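Local atomic coordinates of threonine phosphate decarboxylase-like enzyme (Sulfurospirillum multivorans, PDB entry 6OUX), a protein that decarboxylates L-serine O-phosphate to ethanolamine O-phosphate with pyridoxal phosphate, supplying the linker precursor for norcobamide biosynthesis. Residues Y302-I316 against G372-K386. Sequence-based numbering, arbitrary orientation.
Sequences YIKEMCRFKEALLGI and GRTREENNCIVMALK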
ATOM      1  N   TYR A 302     -23.901  -2.011 -15.633  1.00 11.35           N
ATOM      2  CA  TYR A 302     -24.079  -2.047 -14.194  1.00 12.10           C
ATOM      3  C   TYR A 302     -25.118  -1.011 -13.673  1.00 11.66           C
ATOM      4  O   TYR A 302     -25.934  -1.341 -12.811  1.00 10.97           O
ATOM      5  CB  TYR A 302     -22.757  -1.873 -13.456  1.00 12.27           C
ATOM      6  CG  TYR A 302     -22.895  -2.117 -11.970  1.00 14.03           C
ATOM      7  CD1 TYR A 302     -23.133  -3.347 -11.438  1.00 15.26           C
ATOM      8  CD2 TYR A 302     -22.841  -1.060 -11.097  1.00 19.01           C
ATOM      9  CE1 TYR A 302     -23.280  -3.541 -10.064  1.00 15.28           C
ATOM     10  CE2 TYR A 302     -22.988  -1.240  -9.730  1.00 18.98           C
ATOM     11  CZ  TYR A 302     -23.161  -2.485  -9.218  1.00 17.98           C
ATOM     12  OH  TYR A 302     -23.305  -2.576  -7.854  1.00 19.10           O
ATOM     13  N   ILE A 303     -25.088   0.214 -14.154  1.00 11.28           N
ATOM     14  CA  ILE A 303     -26.121   1.165 -13.756  1.00 11.35           C
ATOM     15  C   ILE A 303     -27.523   0.655 -14.151  1.00 12.82           C
ATOM     16  O   ILE A 303     -28.505   0.772 -13.341  1.00 12.11           O
ATOM     17  CB  ILE A 303     -25.884   2.524 -14.402  1.00 11.31           C
ATOM     18  CG1 ILE A 303     -24.636   3.168 -13.833  1.00 11.35           C
ATOM     19  CG2 ILE A 303     -27.090   3.457 -14.326  1.00 10.96           C
ATOM     20  CD1 ILE A 303     -24.209   4.397 -14.601  1.00 11.76           C
ATOM     21  N   LYS A 304     -27.641   0.063 -15.340  1.00 12.87           N
ATOM     22  CA  LYS A 304     -28.951  -0.450 -15.782  1.00 14.05           C
ATOM     23  C   LYS A 304     -29.400  -1.568 -14.877  1.00 13.55           C
ATOM     24  O   LYS A 304     -30.561  -1.607 -14.466  1.00 11.42           O
ATOM     25  CB  LYS A 304     -28.990  -0.852 -17.254  1.00 15.55           C
ATOM     26  CG  LYS A 304     -28.924   0.356 -18.188  1.00 17.47           C
ATOM     27  CD  LYS A 304     -28.871  -0.055 -19.665  1.00 18.64           C
ATOM     28  CE  LYS A 304     -28.397   1.148 -20.490  1.00 22.19           C
ATOM     29  NZ  LYS A 304     -27.979   0.776 -21.857  1.00 25.24           N
ATOM     30  N   GLU A 305     -28.477  -2.439 -14.462  1.00 13.72           N
ATOM     31  CA  GLU A 305     -28.863  -3.437 -13.542  1.00 14.26           C
ATOM     32  C   GLU A 305     -29.239  -2.887 -12.144  1.00 14.91           C
ATOM     33  O   GLU A 305     -30.176  -3.421 -11.565  1.00 14.65           O
ATOM     34  CB  GLU A 305     -27.777  -4.531 -13.466  1.00 16.49           C
ATOM     35  CG  GLU A 305     -27.999  -5.670 -12.520  1.00 17.47           C
ATOM     36  CD  GLU A 305     -29.385  -6.311 -12.591  1.00 19.15           C
ATOM     37  OE1 GLU A 305     -29.893  -6.421 -13.748  1.00 18.30           O
ATOM     38  OE2 GLU A 305     -29.944  -6.687 -11.481  1.00 16.76           O
ATOM     39  N   MET A 306     -28.446  -1.962 -11.585  1.00 13.02           N
ATOM     40  CA  MET A 306     -28.755  -1.320 -10.308  1.00 14.15           C
ATOM     41  C   MET A 306     -30.176  -0.739 -10.340  1.00 13.20           C
ATOM     42  O   MET A 306     -30.892  -0.809  -9.331  1.00 14.36           O
ATOM     43  CB  MET A 306     -27.806  -0.153  -9.996  1.00 15.04           C
ATOM     44  CG  MET A 306     -26.498  -0.529  -9.318  1.00 16.88           C
ATOM     45  SD  MET A 306     -26.586  -1.368  -7.728  1.00 15.52           S
ATOM     46  CE  MET A 306     -27.805  -0.706  -6.872  1.00 12.76           C
ATOM     47  N   CYS A 307     -30.518  -0.057 -11.412  1.00 13.52           N
ATOM     48  CA  CYS A 307     -31.885   0.475 -11.572  1.00 17.37           C
ATOM     49  C   CYS A 307     -32.912  -0.656 -11.478  1.00 15.75           C
ATOM     50  O   CYS A 307     -33.883  -0.553 -10.753  1.00 15.42           O
ATOM     51  CB  CYS A 307     -32.011   1.233 -12.851  1.00 16.69           C
ATOM     52  SG  CYS A 307     -31.130   2.805 -12.862  1.00 22.99           S
ATOM     53  N   ARG A 308     -32.640  -1.772 -12.144  1.00 16.16           N
ATOM     54  CA  ARG A 308     -33.548  -2.927 -12.097  1.00 18.02           C
ATOM     55  C   ARG A 308     -33.657  -3.563 -10.708  1.00 17.13           C
ATOM     56  O   ARG A 308     -34.739  -3.883 -10.252  1.00 16.27           O
ATOM     57  CB  ARG A 308     -33.126  -3.922 -13.156  1.00 21.10           C
ATOM     58  CG  ARG A 308     -34.106  -5.032 -13.431  1.00 26.08           C
ATOM     59  CD  ARG A 308     -33.371  -6.286 -13.930  1.00 29.27           C
ATOM     60  NE  ARG A 308     -34.009  -7.416 -13.258  1.00 42.40           N
ATOM     61  CZ  ARG A 308     -33.601  -8.060 -12.161  1.00 42.87           C
ATOM     62  NH1 ARG A 308     -34.371  -9.046 -11.708  1.00 52.17           N
ATOM     63  NH2 ARG A 308     -32.440  -7.823 -11.562  1.00 40.64           N
ATOM     64  N   PHE A 309     -32.520  -3.752 -10.048  1.00 15.23           N
ATOM     65  CA  PHE A 309     -32.476  -4.185  -8.721  1.00 16.07           C
ATOM     66  C   PHE A 309     -33.302  -3.254  -7.765  1.00 17.27           C
ATOM     67  O   PHE A 309     -34.095  -3.760  -6.950  1.00 17.24           O
ATOM     68  CB  PHE A 309     -30.997  -4.260  -8.290  1.00 15.92           C
ATOM     69  CG  PHE A 309     -30.752  -4.845  -6.942  1.00 16.12           C
ATOM     70  CD1 PHE A 309     -31.410  -5.995  -6.500  1.00 15.89           C
ATOM     71  CD2 PHE A 309     -29.730  -4.326  -6.139  1.00 16.84           C
ATOM     72  CE1 PHE A 309     -31.123  -6.539  -5.265  1.00 14.97           C
ATOM     73  CE2 PHE A 309     -29.416  -4.907  -4.928  1.00 16.40           C
ATOM     74  CZ  PHE A 309     -30.104  -6.010  -4.497  1.00 16.36           C
ATOM     75  N   LYS A 310     -33.075  -1.951  -7.829  1.00 16.28           N
ATOM     76  CA  LYS A 310     -33.824  -1.010  -6.972  1.00 20.94           C
ATOM     77  C   LYS A 310     -35.327  -1.090  -7.183  1.00 20.13           C
ATOM     78  O   LYS A 310     -36.079  -1.047  -6.242  1.00 19.61           O
ATOM     79  CB  LYS A 310     -33.412   0.435  -7.209  1.00 22.49           C
ATOM     80  CG  LYS A 310     -32.033   0.684  -6.695  1.00 24.65           C
ATOM     81  CD  LYS A 310     -31.600   2.107  -6.953  1.00 26.97           C
ATOM     82  CE  LYS A 310     -31.073   2.339  -8.321  1.00 30.24           C
ATOM     83  NZ  LYS A 310     -30.735   3.783  -8.474  1.00 31.40           N
ATOM     84  N   GLU A 311     -35.741  -1.202  -8.434  1.00 20.96           N
ATOM     85  CA  GLU A 311     -37.127  -1.338  -8.773  1.00 23.78           C
ATOM     86  C   GLU A 311     -37.680  -2.648  -8.200  1.00 21.69           C
ATOM     87  O   GLU A 311     -38.808  -2.671  -7.639  1.00 24.60           O
ATOM     88  CB  GLU A 311     -37.291  -1.318 -10.309  1.00 28.25           C
ATOM     89  CG  GLU A 311     -38.722  -1.225 -10.771  1.00 33.94           C
ATOM     90  CD  GLU A 311     -38.861  -1.263 -12.277  1.00 41.04           C
ATOM     91  OE1 GLU A 311     -38.411  -2.251 -12.916  1.00 46.34           O
ATOM     92  OE2 GLU A 311     -39.436  -0.295 -12.813  1.00 50.06           O
ATOM     93  N   ALA A 312     -36.897  -3.709  -8.257  1.00 18.65           N
ATOM     94  CA  ALA A 312     -37.349  -4.975  -7.753  1.00 17.89           C
ATOM     95  C   ALA A 312     -37.502  -4.920  -6.224  1.00 19.22           C
ATOM     96  O   ALA A 312     -38.431  -5.492  -5.672  1.00 18.67           O
ATOM     97  CB  ALA A 312     -36.409  -6.069  -8.144  1.00 17.51           C
ATOM     98  N   LEU A 313     -36.573  -4.235  -5.565  1.00 18.33           N
ATOM     99  CA  LEU A 313     -36.609  -4.088  -4.126  1.00 20.27           C
ATOM    100  C   LEU A 313     -37.827  -3.297  -3.712  1.00 21.40           C
ATOM    101  O   LEU A 313     -38.379  -3.598  -2.691  1.00 21.03           O
ATOM    102  CB  LEU A 313     -35.332  -3.405  -3.610  1.00 18.83           C
ATOM    103  CG  LEU A 313     -34.106  -4.309  -3.668  1.00 18.43           C
ATOM    104  CD1 LEU A 313     -32.850  -3.462  -3.472  1.00 21.38           C
ATOM    105  CD2 LEU A 313     -34.102  -5.426  -2.634  1.00 19.64           C
ATOM    106  N   LEU A 314     -38.208  -2.300  -4.513  1.00 24.97           N
ATOM    107  CA  LEU A 314     -39.375  -1.444  -4.222  1.00 28.84           C
ATOM    108  C   LEU A 314     -40.652  -2.261  -4.199  1.00 30.13           C
ATOM    109  O   LEU A 314     -41.624  -1.892  -3.547  1.00 35.58           O
ATOM    110  CB  LEU A 314     -39.478  -0.265  -5.205  1.00 31.23           C
ATOM    111  CG  LEU A 314     -38.559   0.923  -4.819  1.00 34.47           C
ATOM    112  CD1 LEU A 314     -38.533   2.011  -5.884  1.00 35.20           C
ATOM    113  CD2 LEU A 314     -38.983   1.521  -3.488  1.00 34.21           C
ATOM    114  N   GLY A 315     -40.627  -3.369  -4.917  1.00 27.42           N
ATOM    115  CA  GLY A 315     -41.702  -4.326  -4.952  1.00 28.51           C
ATOM    116  C   GLY A 315     -41.934  -5.080  -3.661  1.00 28.08           C
ATOM    117  O   GLY A 315     -42.959  -5.695  -3.535  1.00 30.49           O
ATOM    118  N   ILE A 316     -40.986  -5.056  -2.712  1.00 28.11           N
ATOM    119  CA  ILE A 316     -41.131  -5.765  -1.457  1.00 26.22           C
ATOM    120  C   ILE A 316     -41.941  -4.866  -0.506  1.00 27.83           C
ATOM    121  O   ILE A 316     -41.562  -3.713  -0.163  1.00 23.53           O
ATOM    122  CB  ILE A 316     -39.788  -6.112  -0.822  1.00 25.76           C
ATOM    123  CG1 ILE A 316     -38.956  -6.990  -1.761  1.00 27.70           C
ATOM    124  CG2 ILE A 316     -39.980  -6.829   0.497  1.00 25.29           C
ATOM    125  CD1 ILE A 316     -37.549  -7.304  -1.249  1.00 24.43           C
ATOM    126  N   GLY A 372     -24.887  -3.918  -5.075  1.00 14.94           N
ATOM    127  CA  GLY A 372     -25.563  -4.423  -6.259  1.00 15.22           C
ATOM    128  C   GLY A 372     -24.626  -5.401  -6.907  1.00 16.13           C
ATOM    129  O   GLY A 372     -23.411  -5.132  -6.975  1.00 14.33           O
ATOM    130  N   ARG A 373     -25.149  -6.591  -7.237  1.00 16.42           N
ATOM    131  CA  ARG A 373     -24.353  -7.643  -7.891  1.00 17.81           C
ATOM    132  C   ARG A 373     -24.743  -7.844  -9.383  1.00 15.97           C
ATOM    133  O   ARG A 373     -25.214  -6.905 -10.047  1.00 15.61           O
ATOM    134  CB  ARG A 373     -24.465  -8.950  -7.086  1.00 19.94           C
ATOM    135  CG  ARG A 373     -24.088  -8.843  -5.629  1.00 23.02           C
ATOM    136  CD  ARG A 373     -22.897  -7.968  -5.323  1.00 26.08           C
ATOM    137  NE  ARG A 373     -21.674  -8.460  -5.921  1.00 30.87           N
ATOM    138  CZ  ARG A 373     -20.594  -7.708  -6.135  1.00 37.22           C
ATOM    139  NH1 ARG A 373     -20.552  -6.397  -5.760  1.00 34.68           N
ATOM    140  NH2 ARG A 373     -19.541  -8.275  -6.723  1.00 35.13           N
ATOM    141  N   THR A 374     -24.564  -9.050  -9.902  1.00 16.26           N
ATOM    142  CA  THR A 374     -24.985  -9.351 -11.236  1.00 16.61           C
ATOM    143  C   THR A 374     -26.512  -9.510 -11.192  1.00 17.03           C
ATOM    144  O   THR A 374     -27.112  -9.685 -10.097  1.00 16.68           O
ATOM    145  CB  THR A 374     -24.354 -10.684 -11.737  1.00 18.58           C
ATOM    146  OG1 THR A 374     -24.792 -11.770 -10.912  1.00 17.47           O
ATOM    147  CG2 THR A 374     -22.810 -10.635 -11.711  1.00 17.64           C
ATOM    148  N   ARG A 375     -27.131  -9.569 -12.365  1.00 17.22           N
ATOM    149  CA  ARG A 375     -28.570  -9.764 -12.447  1.00 19.41           C
ATOM    150  C   ARG A 375     -29.020 -11.021 -11.735  1.00 20.20           C
ATOM    151  O   ARG A 375     -30.021 -10.974 -11.042  1.00 17.28           O
ATOM    152  CB  ARG A 375     -29.134  -9.691 -13.890  1.00 23.46           C
ATOM    153  CG  ARG A 375     -30.683  -9.653 -13.929  1.00 26.82           C
ATOM    154  CD  ARG A 375     -31.307  -9.810 -15.309  1.00 31.85           C
ATOM    155  NE  ARG A 375     -30.901  -8.707 -16.172  1.00 39.14           N
ATOM    156  CZ  ARG A 375     -30.211  -8.827 -17.315  1.00 41.56           C
ATOM    157  NH1 ARG A 375     -29.859 -10.026 -17.806  1.00 48.39           N
ATOM    158  NH2 ARG A 375     -29.862  -7.733 -17.971  1.00 37.81           N
ATOM    159  N   GLU A 376     -28.295 -12.136 -11.923  1.00 22.27           N
ATOM    160  CA  GLU A 376     -28.669 -13.408 -11.305  1.00 24.68           C
ATOM    161  C   GLU A 376     -28.592 -13.329  -9.778  1.00 20.53           C
ATOM    162  O   GLU A 376     -29.487 -13.764  -9.067  1.00 17.97           O
ATOM    163  CB  GLU A 376     -27.758 -14.546 -11.804  1.00 31.13           C
ATOM    164  CG  GLU A 376     -28.511 -15.578 -12.645  1.00 38.27           C
ATOM    165  CD  GLU A 376     -27.596 -16.272 -13.647  1.00 48.46           C
ATOM    166  OE1 GLU A 376     -27.316 -17.490 -13.461  1.00 53.37           O
ATOM    167  OE2 GLU A 376     -27.164 -15.581 -14.619  1.00 50.47           O
ATOM    168  N   GLU A 377     -27.513 -12.733  -9.295  1.00 18.72           N
ATOM    169  CA  GLU A 377     -27.324 -12.586  -7.869  1.00 18.45           C
ATOM    170  C   GLU A 377     -28.370 -11.637  -7.285  1.00 16.05           C
ATOM    171  O   GLU A 377     -28.913 -11.916  -6.199  1.00 18.74           O
ATOM    172  CB  GLU A 377     -25.894 -12.168  -7.569  1.00 18.81           C
ATOM    173  CG  GLU A 377     -24.905 -13.292  -7.854  1.00 21.54           C
ATOM    174  CD  GLU A 377     -23.491 -12.942  -7.530  1.00 25.48           C
ATOM    175  OE1 GLU A 377     -22.742 -13.784  -7.076  1.00 35.77           O
ATOM    176  OE2 GLU A 377     -23.091 -11.830  -7.823  1.00 32.22           O
ATOM    177  N   ASN A 378     -28.664 -10.527  -7.949  1.00 14.61           N
ATOM    178  CA  ASN A 378     -29.683  -9.629  -7.454  1.00 14.18           C
ATOM    179  C   ASN A 378     -31.003 -10.336  -7.332  1.00 15.19           C
ATOM    180  O   ASN A 378     -31.702 -10.123  -6.361  1.00 15.17           O
ATOM    181  CB  ASN A 378     -29.826  -8.351  -8.293  1.00 14.69           C
ATOM    182  CG  ASN A 378     -28.577  -7.433  -8.177  1.00 14.84           C
ATOM    183  OD1 ASN A 378     -27.798  -7.577  -7.237  1.00 13.87           O
ATOM    184  ND2 ASN A 378     -28.339  -6.628  -9.162  1.00 14.31           N
ATOM    185  N   ASN A 379     -31.342 -11.205  -8.297  1.00 17.59           N
ATOM    186  CA  ASN A 379     -32.637 -11.879  -8.252  1.00 21.93           C
ATOM    187  C   ASN A 379     -32.711 -12.743  -6.995  1.00 20.33           C
ATOM    188  O   ASN A 379     -33.734 -12.736  -6.314  1.00 20.73           O
ATOM    189  CB  ASN A 379     -32.832 -12.692  -9.543  1.00 27.33           C
ATOM    190  CG  ASN A 379     -34.253 -13.206  -9.719  1.00 38.36           C
ATOM    191  OD1 ASN A 379     -35.225 -12.438  -9.738  1.00 43.96           O
ATOM    192  ND2 ASN A 379     -34.388 -14.543  -9.875  1.00 49.60           N
ATOM    193  N   CYS A 380     -31.623 -13.450  -6.685  1.00 18.09           N
ATOM    194  CA  CYS A 380     -31.531 -14.288  -5.497  1.00 20.68           C
ATOM    195  C   CYS A 380     -31.716 -13.476  -4.193  1.00 19.27           C
ATOM    196  O   CYS A 380     -32.409 -13.868  -3.261  1.00 19.50           O
ATOM    197  CB  CYS A 380     -30.162 -15.002  -5.435  1.00 22.72           C
ATOM    198  SG  CYS A 380     -29.950 -16.291  -6.713  1.00 28.27           S
ATOM    199  N   ILE A 381     -31.096 -12.326  -4.155  1.00 17.96           N
ATOM    200  CA  ILE A 381     -31.260 -11.442  -3.016  1.00 16.80           C
ATOM    201  C   ILE A 381     -32.717 -11.009  -2.864  1.00 17.02           C
ATOM    202  O   ILE A 381     -33.259 -11.024  -1.766  1.00 16.06           O
ATOM    203  CB  ILE A 381     -30.315 -10.227  -3.149  1.00 16.13           C
ATOM    204  CG1 ILE A 381     -28.876 -10.671  -3.070  1.00 16.26           C
ATOM    205  CG2 ILE A 381     -30.600  -9.258  -2.040  1.00 16.40           C
ATOM    206  CD1 ILE A 381     -27.866  -9.611  -3.452  1.00 16.71           C
ATOM    207  N   VAL A 382     -33.342 -10.585  -3.946  1.00 16.70           N
ATOM    208  CA  VAL A 382     -34.687 -10.087  -3.858  1.00 18.07           C
ATOM    209  C   VAL A 382     -35.634 -11.241  -3.358  1.00 19.23           C
ATOM    210  O   VAL A 382     -36.531 -11.044  -2.508  1.00 15.31           O
ATOM    211  CB  VAL A 382     -35.198  -9.548  -5.218  1.00 18.84           C
ATOM    212  CG1 VAL A 382     -36.674  -9.175  -5.077  1.00 18.10           C
ATOM    213  CG2 VAL A 382     -34.397  -8.332  -5.672  1.00 20.73           C
ATOM    214  N   MET A 383     -35.432 -12.405  -3.956  1.00 20.96           N
ATOM    215  CA  MET A 383     -36.200 -13.607  -3.610  1.00 23.61           C
ATOM    216  C   MET A 383     -36.045 -13.944  -2.142  1.00 21.85           C
ATOM    217  O   MET A 383     -37.045 -14.079  -1.450  1.00 19.41           O
ATOM    218  CB  MET A 383     -35.825 -14.806  -4.513  1.00 26.45           C
ATOM    219  CG  MET A 383     -36.627 -14.814  -5.819  1.00 33.77           C
ATOM    220  SD  MET A 383     -36.245 -16.105  -7.067  1.00 37.23           S
ATOM    221  CE  MET A 383     -37.799 -15.981  -7.957  1.00 45.30           C
ATOM    222  N   ALA A 384     -34.792 -14.073  -1.702  1.00 19.92           N
ATOM    223  CA  ALA A 384     -34.470 -14.319  -0.303  1.00 19.63           C
ATOM    224  C   ALA A 384     -35.093 -13.338   0.657  1.00 20.15           C
ATOM    225  O   ALA A 384     -35.776 -13.768   1.620  1.00 21.36           O
ATOM    226  CB  ALA A 384     -32.988 -14.377  -0.097  1.00 18.83           C
ATOM    227  N   LEU A 385     -34.934 -12.048   0.396  1.00 18.23           N
ATOM    228  CA  LEU A 385     -35.605 -11.011   1.214  1.00 19.35           C
ATOM    229  C   LEU A 385     -37.120 -11.127   1.277  1.00 22.08           C
ATOM    230  O   LEU A 385     -37.734 -10.884   2.353  1.00 21.16           O
ATOM    231  CB  LEU A 385     -35.251  -9.571   0.768  1.00 17.38           C
ATOM    232  CG  LEU A 385     -33.833  -9.149   1.112  1.00 18.47           C
ATOM    233  CD1 LEU A 385     -33.500  -7.863   0.354  1.00 19.55           C
ATOM    234  CD2 LEU A 385     -33.566  -9.001   2.589  1.00 18.44           C
ATOM    235  N   LYS A 386     -37.739 -11.447   0.154  1.00 23.37           N
ATOM    236  CA  LYS A 386     -39.215 -11.454   0.121  1.00 27.29           C
ATOM    237  C   LYS A 386     -39.757 -12.578   1.047  1.00 24.12           C
ATOM    238  O   LYS A 386     -40.694 -12.397   1.791  1.00 23.68           O
ATOM    239  CB  LYS A 386     -39.767 -11.637  -1.304  1.00 30.38           C
ATOM    240  CG  LYS A 386     -40.064 -10.341  -2.004  1.00 32.38           C
ATOM    241  CD  LYS A 386     -40.914 -10.587  -3.234  1.00 36.56           C
ATOM    242  CE  LYS A 386     -41.005  -9.364  -4.147  1.00 35.84           C
ATOM    243  NZ  LYS A 386     -40.673  -9.852  -5.515  1.00 34.98           N
TER
HETATM  244  O   HOH W   1     -29.573  -5.671 -16.013  1.00 24.29           O
HETATM  245  O   HOH W   2     -40.206  -7.250  -6.878  1.00 21.93           O
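Phe-309 lays its ring flat against the carboxamide of Asn-378, the two planes 11° apart and the amide CG offset toward the ring's rim, with Phe-309 CD1 3.4 Å from Asn-378 CB. Leu-313 CD1 covers the opposite face over its centre, while Val-382 CG2 meets the ring edge, 3.8 Å from Phe-309 CE1. A trans first torsion (chi1 -174°) sets the ring beside that amide, between two nearly parallel helices whose axes approach to 10.1 Å. Val-382 CG2 also touches Ala-312 CB, and Ile-316, past its helix, extends the apolar seam, its CD1 meeting Leu-385 CB and its CG1 Lys-386 CG.

The stacked amide of Asn-378 is held at both ends. Its OD1 takes the N-H of Arg-373, and its ND2 gives a nearly straight bond (166°) to Glu-305 OE2, 2.8 Å away, on the anti lone pair. The syn lone pair of that oxygen receives Arg-308 NH2 at 2.7 Å, in the guanidinium plane. Glu-305 OE1 forms a long salt bridge to Arg-375 NE (3.5 Å), whose CG packs over a face of the Arg-308 guanidinium. With an alanine at Glu-305, Asn-378 ND2 would probably lack a strong acceptor and the two arginines would probably be left close together without the charge between them.

At the N-terminal end, Tyr-302 OH donates to Gly-372 O (2.7 Å) from above the carbonyl plane. Strand 328-332 of the smaller sheet lies beneath, touched by Leu-313 and Leu-385, so the pair forms a helical layer on this sheet of the class I/II aminotransferase-type fold. An apolar seam joins the C-terminal halves, while one carboxylate, gripped at OE2 by an amide and a guanidinium and paired more loosely through OE1 with a second guanidinium, ties the N-terminal halves.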